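Side-chain contact in protein (tenascin) (Gallus gallus, PDB 1QR4), which is an extracellular-matrix adhesion protein, here a two-domain fibronectin type III segment spanning its heparin- and contactin-binding regions: residues A[17-20]-A[21-24]. Residues are numbered along the deposited sequence; the frame is centred on the assembly and turned at random.
Sequences DPTE and TTLS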
loop_
_atom_site.group_PDB
_atom_site.type_symbol
_atom_site.label_atom_id
_atom_site.label_comp_id
_atom_site.label_asym_id
_atom_site.label_seq_id
_atom_site.Cartn_x
_atom_site.Cartn_y
_atom_site.Cartn_z
ATOM N N ASP A 17 8.414 4.551 3.940
ATOM C CA ASP A 17 7.044 4.242 4.384
ATOM C C ASP A 17 5.973 4.025 3.282
ATOM O O ASP A 17 4.947 4.712 3.251
ATOM C CB ASP A 17 6.552 5.317 5.388
ATOM C CG ASP A 17 7.617 5.721 6.438
ATOM O OD1 ASP A 17 8.502 4.909 6.794
ATOM O OD2 ASP A 17 7.554 6.871 6.922
ATOM N N PRO A 18 6.196 3.059 2.367
ATOM C CA PRO A 18 5.221 2.797 1.301
ATOM C C PRO A 18 3.813 2.481 1.828
ATOM O O PRO A 18 3.628 1.668 2.739
ATOM C CB PRO A 18 5.815 1.580 0.584
ATOM C CG PRO A 18 7.285 1.767 0.751
ATOM C CD PRO A 18 7.391 2.206 2.203
ATOM N N THR A 19 2.834 3.153 1.244
ATOM C CA THR A 19 1.427 2.982 1.575
ATOM C C THR A 19 0.738 2.572 0.269
ATOM O O THR A 19 1.412 2.305 -0.724
ATOM C CB THR A 19 0.873 4.308 2.169
ATOM O OG1 THR A 19 1.228 4.373 3.557
ATOM C CG2 THR A 19 -0.639 4.456 2.017
ATOM N N GLU A 20 -0.577 2.394 0.298
ATOM C CA GLU A 20 -1.337 2.020 -0.891
ATOM C C GLU A 20 -1.558 3.226 -1.778
ATOM O O GLU A 20 -1.708 3.108 -3.000
ATOM C CB GLU A 20 -2.724 1.502 -0.491
ATOM C CG GLU A 20 -2.794 0.032 -0.153
ATOM C CD GLU A 20 -4.142 -0.370 0.411
ATOM O OE1 GLU A 20 -5.175 0.145 -0.074
ATOM O OE2 GLU A 20 -4.160 -1.201 1.341
ATOM N N THR A 21 -1.557 4.391 -1.154
ATOM C CA THR A 21 -1.846 5.603 -1.865
ATOM C C THR A 21 -0.791 6.693 -1.635
ATOM O O THR A 21 -0.853 7.764 -2.246
ATOM C CB THR A 21 -3.288 6.044 -1.452
ATOM O OG1 THR A 21 -3.710 7.185 -2.202
ATOM C CG2 THR A 21 -3.354 6.345 0.043
ATOM N N THR A 22 0.197 6.422 -0.783
ATOM C CA THR A 22 1.230 7.419 -0.529
ATOM C C THR A 22 2.646 6.900 -0.527
ATOM O O THR A 22 2.894 5.713 -0.376
ATOM C CB THR A 22 1.067 8.135 0.826
ATOM O OG1 THR A 22 1.502 7.273 1.880
ATOM C CG2 THR A 22 -0.359 8.543 1.062
ATOM N N LEU A 23 3.569 7.849 -0.638
ATOM C CA LEU A 23 5.000 7.607 -0.608
ATOM C C LEU A 23 5.572 8.781 0.129
ATOM O O LEU A 23 5.140 9.915 -0.069
ATOM C CB LEU A 23 5.586 7.557 -2.006
ATOM C CG LEU A 23 5.326 6.253 -2.754
ATOM C CD1 LEU A 23 5.754 6.410 -4.197
ATOM C CD2 LEU A 23 6.060 5.100 -2.091
ATOM N N SER A 24 6.506 8.497 1.023
ATOM C CA SER A 24 7.157 9.531 1.811
ATOM C C SER A 24 8.550 9.855 1.222
ATOM O O SER A 24 9.438 8.996 1.145
ATOM C CB SER A 24 7.267 9.057 3.254
ATOM O OG SER A 24 7.831 10.073 4.056
HETATM O O HOH W 1 4.134 7.600 3.135
#
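The side chains of Thr19 and Thr22 cross at a slant on one face of the turn that joins strand 11-16 to strand 22-28, the A-B connection of a fibronectin type III sandwich. The chain doubles back sharply here, the two halves running 167° apart, with Glu20 and Thr21 at the bend. One backbone hydrogen bond spans it, from Thr19 N to Thr22 O at 3.0 Å, with the donor tilted from the carbonyl plane.

Followed outward, the Thr19 side chain meets Thr22 first at CB, which lies against Thr22 OG1 (3.0 Å), with Thr22 O at 3.5 Å. Its CG2, anti to the backbone N, lies over one face of the turn, 3.3 Å from Thr21 N and 3.5 Å from Thr22 N. Its OG1, anti to the carbonyl carbon and beside the backbone N, ends 3.4 Å from Thr22 OG1, farther than its own CB, at an angle too poor for a hydrogen bond.

Pro18 adds a loose apolar touch of its CB on Leu23 CD2. Around the turn, Thr21 and Leu23 make backbone hydrogen bonds to Leu65 and Leu62, tying the returning chain to strand 59-63 and the loop beyond it, while the Glu20 carboxylate reaches away to Ser97 OG. Toward the open end, a water bridges the two arms: it donates to Asp17 O at 3.0 Å and hydrogen-bonds Thr22 OG1 at 2.9 Å.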